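Local structure of Non-structural protein 3 (Porcine deltacoronavirus, 6LN0) at residues A22-D27 against T150-N155; Q187-A192 against Q202-G207; L250-Q255 against T407-D412. The protein probably processes the viral polyprotein with its papain-like peptidase and recognises ADP-ribose through its macro domain. All blocks are in the same frame, centred on the assembly; numbering follows the deposited sequence.

Interaction 1 of 3, residues A22-D27 against T150-N155; sequences ASIKFD and TLVTMN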
loop_
_atom_site.group_PDB
_atom_site.type_symbol
_atom_site.label_atom_id
_atom_site.label_comp_id
_atom_site.label_asym_id
_atom_site.label_seq_id
_atom_site.Cartn_x
_atom_site.Cartn_y
_atom_site.Cartn_z
ATOM N N ALA A 22 28.156 -5.958 35.213
ATOM C CA ALA A 22 27.799 -6.772 36.373
ATOM C C ALA A 22 26.307 -7.081 36.438
ATOM O O ALA A 22 25.914 -8.102 37.004
ATOM C CB ALA A 22 28.242 -6.075 37.669
ATOM N N SER A 23 25.472 -6.245 35.836
ATOM C CA SER A 23 24.030 -6.433 35.844
ATOM C C SER A 23 23.551 -7.590 34.978
ATOM O O SER A 23 22.493 -8.165 35.272
ATOM C CB SER A 23 23.345 -5.180 35.334
ATOM O OG SER A 23 23.821 -4.833 34.048
ATOM N N ILE A 24 24.309 -7.970 33.945
ATOM C CA ILE A 24 23.719 -8.723 32.847
ATOM C C ILE A 24 23.294 -10.109 33.317
ATOM O O ILE A 24 23.921 -10.723 34.193
ATOM C CB ILE A 24 24.712 -8.782 31.675
ATOM C CG1 ILE A 24 24.947 -7.392 31.104
ATOM C CG2 ILE A 24 24.203 -9.687 30.559
ATOM C CD1 ILE A 24 23.791 -6.898 30.228
ATOM N N LYS A 25 22.202 -10.594 32.742
ATOM C CA LYS A 25 21.737 -11.967 32.904
ATOM C C LYS A 25 22.559 -12.878 31.985
ATOM O O LYS A 25 22.272 -12.994 30.787
ATOM C CB LYS A 25 20.243 -12.034 32.589
ATOM C CG LYS A 25 19.636 -13.434 32.458
ATOM C CD LYS A 25 18.273 -13.361 31.768
ATOM C CE LYS A 25 18.036 -14.569 30.862
ATOM N NZ LYS A 25 18.985 -15.688 31.153
ATOM N N PHE A 26 23.589 -13.536 32.535
ATOM C CA PHE A 26 24.512 -14.340 31.739
ATOM C C PHE A 26 23.999 -15.772 31.550
ATOM O O PHE A 26 23.027 -16.205 32.171
ATOM C CB PHE A 26 25.898 -14.365 32.378
ATOM C CG PHE A 26 26.634 -13.061 32.283
ATOM C CD1 PHE A 26 27.188 -12.644 31.085
ATOM C CD2 PHE A 26 26.781 -12.250 33.397
ATOM C CE1 PHE A 26 27.877 -11.434 31.000
ATOM C CE2 PHE A 26 27.458 -11.046 33.316
ATOM C CZ PHE A 26 28.010 -10.638 32.117
ATOM N N ASP A 27 24.680 -16.510 30.666
ATOM C CA ASP A 27 24.307 -17.870 30.274
ATOM C C ASP A 27 25.424 -18.521 29.452
ATOM O O ASP A 27 25.298 -18.678 28.228
ATOM C CB ASP A 27 22.994 -17.848 29.486
ATOM C CG ASP A 27 22.555 -19.236 29.029
ATOM O OD1 ASP A 27 23.142 -20.241 29.497
ATOM O OD2 ASP A 27 21.621 -19.320 28.191
ATOM N N THR A 150 23.226 -9.707 23.297
ATOM C CA THR A 150 23.038 -8.648 24.279
ATOM C C THR A 150 24.067 -7.553 24.054
ATOM O O THR A 150 25.269 -7.795 24.197
ATOM C CB THR A 150 23.182 -9.199 25.695
ATOM O OG1 THR A 150 22.114 -10.112 25.969
ATOM C CG2 THR A 150 23.161 -8.068 26.702
ATOM N N LEU A 151 23.603 -6.356 23.722
ATOM C CA LEU A 151 24.464 -5.183 23.734
ATOM C C LEU A 151 24.226 -4.387 25.001
ATOM O O LEU A 151 23.154 -4.438 25.606
ATOM C CB LEU A 151 24.236 -4.274 22.535
ATOM C CG LEU A 151 24.026 -4.879 21.168
ATOM C CD1 LEU A 151 22.549 -5.013 21.048
ATOM C CD2 LEU A 151 24.557 -3.929 20.117
ATOM N N VAL A 152 25.242 -3.622 25.378
ATOM C CA VAL A 152 25.296 -2.969 26.675
ATOM C C VAL A 152 25.681 -1.519 26.457
ATOM O O VAL A 152 26.653 -1.233 25.746
ATOM C CB VAL A 152 26.296 -3.660 27.622
ATOM C CG1 VAL A 152 26.419 -2.874 28.931
ATOM C CG2 VAL A 152 25.872 -5.104 27.881
ATOM N N THR A 153 24.938 -0.609 27.096
ATOM C CA THR A 153 25.067 0.806 26.770
ATOM C C THR A 153 25.488 1.667 27.973
ATOM O O THR A 153 26.675 1.976 28.116
ATOM C CB THR A 153 23.748 1.287 26.125
ATOM O OG1 THR A 153 23.809 2.689 25.842
ATOM C CG2 THR A 153 22.491 0.945 26.979
ATOM N N MET A 154 24.537 2.030 28.846
ATOM C CA MET A 154 24.673 3.107 29.844
ATOM C C MET A 154 24.697 4.505 29.208
ATOM O O MET A 154 25.408 5.397 29.673
ATOM C CB MET A 154 25.898 2.910 30.732
ATOM C CG MET A 154 25.696 1.981 31.893
ATOM S SD MET A 154 27.145 2.141 32.919
ATOM C CE MET A 154 28.316 2.866 31.761
ATOM N N ASN A 155 23.905 4.709 28.151
ATOM C CA ASN A 155 23.707 6.040 27.581
ATOM C C ASN A 155 22.237 6.394 27.386
ATOM O O ASN A 155 21.936 7.571 27.166
ATOM C CB ASN A 155 24.454 6.178 26.240
ATOM C CG ASN A 155 24.620 7.631 25.786
ATOM O OD1 ASN A 155 23.661 8.277 25.368
ATOM N ND2 ASN A 155 25.847 8.138 25.849
#
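Ile24, the residue of 22-27 that meets Thr150 and Val152, also lies over a ring of its own segment: its CB stands 3.8 Å above one face of Phe26, displaced toward the rim. Phe26 does not itself touch 150-155, so the branched side chain of Ile24 is the link between ring and strand. With CG1 beside the backbone N and anti to the carbonyl carbon (chi1 -65°), CD1 is carried forward to the strand, where it approaches Val152 CG2 at 3.6 Å and Thr150 CG2 at 3.8 Å. The geometry of the two approaches differs. Ile24 and Thr150 come methyl to methyl, tip to tip, whereas the Val152 side chain crosses that of Ile24 obliquely, and its CG2 lies 4.1 Å from Ile24 CG1 as well. No hydrogen bond joins the segments, and the three touching residues are all buried. The hydroxyl of Thr150 plays no part in this apolar patch, since OG1 is hydrogen-bonded to His116 NE2. Val17 and Val118, on strands 10-17 and 117-120, also touch Ile24 and enlarge the patch. Leu151, between the two contacting residues, points its side chain the other way, onto Leu135 and Phe138 of helix 131-141. Here the loop after edge strand 10-17 folds over one face of strand 146-152 in the six-stranded mixed sheet, ordered 1-6-5-2-4-3, of the macro domain's alpha/beta/alpha sandwich.

Interaction 2 of 3, residues Q187-A192 against Q202-G207; sequences QGVLEA and QEPKPG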
loop_
_atom_site.group_PDB
_atom_site.type_symbol
_atom_site.label_atom_id
_atom_site.label_comp_id
_atom_site.label_asym_id
_atom_site.label_seq_id
_atom_site.Cartn_x
_atom_site.Cartn_y
_atom_site.Cartn_z
ATOM N N GLN A 187 8.130 -5.687 10.771
ATOM C CA GLN A 187 6.830 -6.241 11.133
ATOM C C GLN A 187 5.710 -5.246 10.860
ATOM O O GLN A 187 4.683 -5.603 10.272
ATOM C CB GLN A 187 6.806 -6.660 12.600
ATOM C CG GLN A 187 5.445 -7.210 13.049
ATOM C CD GLN A 187 5.043 -8.477 12.298
ATOM O OE1 GLN A 187 5.875 -9.129 11.658
ATOM N NE2 GLN A 187 3.758 -8.831 12.374
ATOM N N GLY A 188 5.881 -3.993 11.297
ATOM C CA GLY A 188 4.862 -2.985 11.059
ATOM C C GLY A 188 4.562 -2.782 9.586
ATOM O O GLY A 188 3.418 -2.491 9.217
ATOM N N VAL A 189 5.576 -2.953 8.728
ATOM C CA VAL A 189 5.394 -2.781 7.289
ATOM C C VAL A 189 4.336 -3.746 6.766
ATOM O O VAL A 189 3.444 -3.357 6.000
ATOM C CB VAL A 189 6.737 -2.956 6.555
ATOM C CG1 VAL A 189 6.509 -3.171 5.071
ATOM C CG2 VAL A 189 7.630 -1.746 6.793
ATOM N N LEU A 190 4.399 -5.010 7.188
ATOM C CA LEU A 190 3.395 -5.968 6.747
ATOM C C LEU A 190 2.063 -5.750 7.451
ATOM O O LEU A 190 1.001 -6.009 6.871
ATOM C CB LEU A 190 3.898 -7.396 6.964
ATOM C CG LEU A 190 2.879 -8.473 6.582
ATOM C CD1 LEU A 190 3.204 -9.078 5.215
ATOM C CD2 LEU A 190 2.805 -9.544 7.664
ATOM N N GLU A 191 2.085 -5.281 8.692
ATOM C CA GLU A 191 0.833 -4.893 9.332
ATOM C C GLU A 191 0.191 -3.690 8.653
ATOM O O GLU A 191 -1.020 -3.479 8.787
ATOM C CB GLU A 191 1.072 -4.555 10.799
ATOM C CG GLU A 191 1.947 -5.565 11.559
ATOM C CD GLU A 191 1.608 -5.646 13.039
ATOM O OE1 GLU A 191 0.722 -6.449 13.405
ATOM O OE2 GLU A 191 2.242 -4.906 13.831
ATOM N N ALA A 192 0.979 -2.903 7.925
ATOM C CA ALA A 192 0.472 -1.680 7.326
ATOM C C ALA A 192 -0.367 -1.951 6.089
ATOM O O ALA A 192 -1.206 -1.121 5.743
ATOM C CB ALA A 192 1.634 -0.757 6.982
ATOM N N GLN A 202 6.141 -5.101 0.371
ATOM C CA GLN A 202 6.738 -5.385 1.659
ATOM C C GLN A 202 8.095 -4.739 1.850
ATOM O O GLN A 202 8.611 -4.772 2.969
ATOM C CB GLN A 202 6.829 -6.890 1.903
ATOM C CG GLN A 202 5.600 -7.408 2.616
ATOM C CD GLN A 202 4.573 -7.937 1.648
ATOM O OE1 GLN A 202 4.901 -8.257 0.507
ATOM N NE2 GLN A 202 3.318 -8.027 2.089
ATOM N N GLU A 203 8.671 -4.124 0.821
ATOM C CA GLU A 203 9.730 -3.143 1.048
ATOM C C GLU A 203 9.434 -1.880 0.260
ATOM O O GLU A 203 9.744 -1.794 -0.945
ATOM C CB GLU A 203 11.123 -3.679 0.738
ATOM C CG GLU A 203 11.328 -4.410 -0.554
ATOM C CD GLU A 203 12.531 -5.335 -0.475
ATOM O OE1 GLU A 203 12.894 -5.752 0.654
ATOM O OE2 GLU A 203 13.126 -5.625 -1.535
ATOM N N PRO A 204 8.853 -0.882 0.911
ATOM C CA PRO A 204 8.579 0.399 0.250
ATOM C C PRO A 204 9.855 1.123 -0.159
ATOM O O PRO A 204 10.831 1.163 0.592
ATOM C CB PRO A 204 7.825 1.187 1.330
ATOM C CG PRO A 204 8.285 0.572 2.632
ATOM C CD PRO A 204 8.407 -0.891 2.315
ATOM N N LYS A 205 9.830 1.711 -1.352
ATOM C CA LYS A 205 10.886 2.624 -1.754
ATOM C C LYS A 205 10.723 3.959 -1.025
ATOM O O LYS A 205 9.607 4.352 -0.681
ATOM C CB LYS A 205 10.857 2.849 -3.262
ATOM C CG LYS A 205 11.193 1.623 -4.081
ATOM C CD LYS A 205 10.394 1.635 -5.384
ATOM C CE LYS A 205 10.916 0.619 -6.389
ATOM N NZ LYS A 205 11.554 1.282 -7.564
ATOM N N PRO A 206 11.818 4.673 -0.762
ATOM C CA PRO A 206 11.700 5.931 -0.010
ATOM C C PRO A 206 11.036 7.043 -0.823
ATOM O O PRO A 206 11.152 7.124 -2.052
ATOM C CB PRO A 206 13.154 6.281 0.340
ATOM C CG PRO A 206 13.985 5.523 -0.639
ATOM C CD PRO A 206 13.221 4.282 -0.989
ATOM N N GLY A 207 10.314 7.911 -0.107
ATOM C CA GLY A 207 9.660 9.053 -0.702
ATOM C C GLY A 207 8.323 8.769 -1.342
ATOM O O GLY A 207 7.535 9.707 -1.546
#
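The helix and returning loop of a small ubiquitin-like module meet here, an assignment consistent with the four-stranded mixed sheet of 168-212 and with the domain that commonly precedes coronavirus papain-like peptidases. On helix 186-192, Val189 points at the loop leading to strand 209-212, and Leu190 reaches it with the end of its side chain. Val189 CG1 is anti to the backbone N (chi1 164°), which puts this methyl against the backbone of the loop: it lies 3.4 Å from Gln202 O and 4.0 Å from Pro204 CD, so one branch touches both a carbonyl oxygen and the CD methylene of Pro204. Thr168 and Leu184 also touch Val189, and Val170 touches Pro204, which ties the pair to the sheet. Farther out, Leu190 CD1 is placed 3.3 Å from Gln202 NE2 and 3.9 Å from Gln202 CG as the two side chains cross. Gln202 is bent at chi2 (94°), away from a staggered value, and Leu190 chi2 (101°) is also unusual; the short methyl-to-amide approach is therefore doubtful in detail. With no hydrogen bond between the segments, the contact rests on van der Waals packing, buried at Val189 and exposed at the Leu190-Gln202 end.

Interaction 3 of 3, residues L250-Q255 against T407-D412; sequences LMHLKQ and TVNGYD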
loop_
_atom_site.group_PDB
_atom_site.type_symbol
_atom_site.label_atom_id
_atom_site.label_comp_id
_atom_site.label_asym_id
_atom_site.label_seq_id
_atom_site.Cartn_x
_atom_site.Cartn_y
_atom_site.Cartn_z
ATOM N N LEU A 250 -30.655 19.813 -17.661
ATOM C CA LEU A 250 -29.796 18.875 -16.951
ATOM C C LEU A 250 -28.467 19.527 -16.571
ATOM O O LEU A 250 -27.997 20.455 -17.239
ATOM C CB LEU A 250 -29.535 17.626 -17.802
ATOM C CG LEU A 250 -29.017 17.803 -19.223
ATOM C CD1 LEU A 250 -27.514 17.997 -19.217
ATOM C CD2 LEU A 250 -29.376 16.586 -20.052
ATOM N N MET A 251 -27.844 19.016 -15.510
ATOM C CA MET A 251 -26.498 19.456 -15.128
ATOM C C MET A 251 -25.479 18.746 -16.021
ATOM O O MET A 251 -25.354 17.521 -15.979
ATOM C CB MET A 251 -26.252 19.187 -13.646
ATOM C CG MET A 251 -24.936 19.760 -13.121
ATOM S SD MET A 251 -24.922 21.560 -12.887
ATOM C CE MET A 251 -25.756 21.717 -11.317
ATOM N N HIS A 252 -24.780 19.508 -16.854
ATOM C CA HIS A 252 -23.899 18.980 -17.886
ATOM C C HIS A 252 -22.446 19.066 -17.446
ATOM O O HIS A 252 -22.041 19.995 -16.745
ATOM C CB HIS A 252 -24.062 19.759 -19.197
ATOM C CG HIS A 252 -23.068 19.386 -20.257
ATOM N ND1 HIS A 252 -23.120 18.189 -20.939
ATOM C CD2 HIS A 252 -22.003 20.054 -20.762
ATOM C CE1 HIS A 252 -22.128 18.128 -21.811
ATOM N NE2 HIS A 252 -21.431 19.246 -21.721
ATOM N N LEU A 253 -21.650 18.115 -17.905
ATOM C CA LEU A 253 -20.239 18.073 -17.560
ATOM C C LEU A 253 -19.470 18.648 -18.737
ATOM O O LEU A 253 -19.329 17.984 -19.768
ATOM C CB LEU A 253 -19.788 16.652 -17.232
ATOM C CG LEU A 253 -18.315 16.469 -16.860
ATOM C CD1 LEU A 253 -18.042 16.914 -15.434
ATOM C CD2 LEU A 253 -17.893 15.035 -17.044
ATOM N N LYS A 254 -18.957 19.874 -18.558
ATOM C CA LYS A 254 -18.277 20.616 -19.620
ATOM C C LYS A 254 -17.192 19.770 -20.274
ATOM O O LYS A 254 -16.426 19.082 -19.598
ATOM C CB LYS A 254 -17.674 21.914 -19.052
ATOM C CG LYS A 254 -16.925 22.789 -20.075
ATOM C CD LYS A 254 -16.683 24.234 -19.570
ATOM C CE LYS A 254 -17.935 25.121 -19.689
ATOM N NZ LYS A 254 -17.676 26.596 -19.547
ATOM N N GLN A 255 -17.149 19.816 -21.605
ATOM C CA GLN A 255 -16.219 18.990 -22.367
ATOM C C GLN A 255 -14.773 19.316 -21.986
ATOM O O GLN A 255 -14.393 20.484 -21.848
ATOM C CB GLN A 255 -16.462 19.201 -23.868
ATOM C CG GLN A 255 -15.376 18.694 -24.809
ATOM C CD GLN A 255 -15.180 17.188 -24.746
ATOM O OE1 GLN A 255 -16.114 16.415 -24.984
ATOM N NE2 GLN A 255 -13.947 16.757 -24.429
ATOM N N THR A 407 -32.231 18.554 -30.523
ATOM C CA THR A 407 -32.027 18.737 -29.063
ATOM C C THR A 407 -30.723 18.107 -28.560
ATOM O O THR A 407 -30.719 17.225 -27.707
ATOM C CB THR A 407 -33.216 18.185 -28.244
ATOM O OG1 THR A 407 -33.448 16.789 -28.573
ATOM C CG2 THR A 407 -34.501 18.995 -28.496
ATOM N N VAL A 408 -29.606 18.667 -29.011
ATOM C CA VAL A 408 -28.313 17.997 -28.929
ATOM C C VAL A 408 -27.330 18.818 -28.092
ATOM O O VAL A 408 -27.368 20.053 -28.090
ATOM C CB VAL A 408 -27.757 17.745 -30.350
ATOM C CG1 VAL A 408 -26.363 17.237 -30.316
ATOM C CG2 VAL A 408 -28.638 16.802 -31.127
ATOM N N ASN A 409 -26.428 18.119 -27.383
ATOM C CA ASN A 409 -25.307 18.726 -26.649
ATOM C C ASN A 409 -23.967 18.644 -27.391
ATOM O O ASN A 409 -22.939 19.102 -26.864
ATOM C CB ASN A 409 -25.181 18.068 -25.277
ATOM C CG ASN A 409 -26.364 18.361 -24.396
ATOM O OD1 ASN A 409 -27.497 18.449 -24.868
ATOM N ND2 ASN A 409 -26.107 18.556 -23.114
ATOM N N GLY A 410 -23.962 18.064 -28.596
ATOM C CA GLY A 410 -22.804 17.974 -29.469
ATOM C C GLY A 410 -23.143 18.347 -30.908
ATOM O O GLY A 410 -23.749 19.398 -31.154
ATOM N N TYR A 411 -22.781 17.492 -31.869
ATOM C CA TYR A 411 -22.969 17.774 -33.290
ATOM C C TYR A 411 -24.353 17.309 -33.770
ATOM O O TYR A 411 -25.112 16.657 -33.048
ATOM C CB TYR A 411 -21.864 17.104 -34.121
ATOM C CG TYR A 411 -20.461 17.281 -33.572
ATOM C CD1 TYR A 411 -19.490 16.303 -33.759
ATOM C CD2 TYR A 411 -20.101 18.435 -32.870
ATOM C CE1 TYR A 411 -18.199 16.467 -33.256
ATOM C CE2 TYR A 411 -18.819 18.607 -32.364
ATOM C CZ TYR A 411 -17.871 17.626 -32.560
ATOM O OH TYR A 411 -16.598 17.800 -32.050
ATOM N N ASP A 412 -24.686 17.652 -35.014
ATOM C CA ASP A 412 -25.900 17.158 -35.653
ATOM C C ASP A 412 -25.568 16.647 -37.045
ATOM O O ASP A 412 -26.178 17.012 -38.054
ATOM C CB ASP A 412 -26.992 18.227 -35.691
ATOM C CG ASP A 412 -28.321 17.683 -36.205
ATOM O OD1 ASP A 412 -28.831 16.695 -35.618
ATOM O OD2 ASP A 412 -28.843 18.245 -37.198
#
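Asn409 reaches from the loop 407-412 toward strand 250-253, and its amide nitrogen makes the contact with both Leu250 and His252. The packed part belongs to the strand side. Leu250 is buried and touches Asn267, Gln270, Asn271 and Tyr401; His252 rests on Ser263, and its ND1 is hydrogen-bonded to Asn267 ND2. Backbone bonding of His252 with Ser245 joins the strand to its hairpin partner 244-247, while Asn409 is bonded through its backbone to Tyr401. Both sides of the contact are therefore held by their own surroundings.

What lies between them is looser. Asn409 ND2 comes to 3.7 Å from His252 ND1, too far for a hydrogen bond, and to 4.2 Å from Leu250 CD1. The amide slides past the imidazole in the opposite direction, with the two planes 64° apart, and ND2 meets the ring obliquely. For Asn409, chi1 of -66° carries the amide toward the strand, and chi2 of 36° turns ND2 forward and OD1 to the side. His252 and Asn409 are partly exposed, and the loop continues into exposed Tyr411, whose ring meets that of His398. Only 97 Å² is buried in total.

The contact links the hairpin beside helix 260-270, probably in the helical thumb, to a loop of the beta-rich part, consistent with the thumb-palm-fingers architecture of coronavirus papain-like peptidases. Its chemistry implies little direct attraction: a polar amide lies near an imidazole already bonded to Asn267 and, without any direct hydrogen bond, makes loose van der Waals contact, while each segment is positioned by its own neighbours.

The three contacts follow one another along the chain and sample three modules of an elongated molecule: macro domain, a probable ubiquitin-like module and papain-like peptidase. Interaction 1 and interaction 3 lie on opposite sides of the chain's centre, about 77 Å apart between centres, while interaction 2 is about 8 Å from that centre. From interaction 2 the centres are about 31 Å to interaction 1 and about 47 Å to interaction 3; the nearest atoms remain about 18 Å and 30 Å away, so no pair touches. None of the contacts includes the zinc-binding residues Cys334, Cys335, Cys360 and Cys363. With no contact between them, each packs parts of its own region.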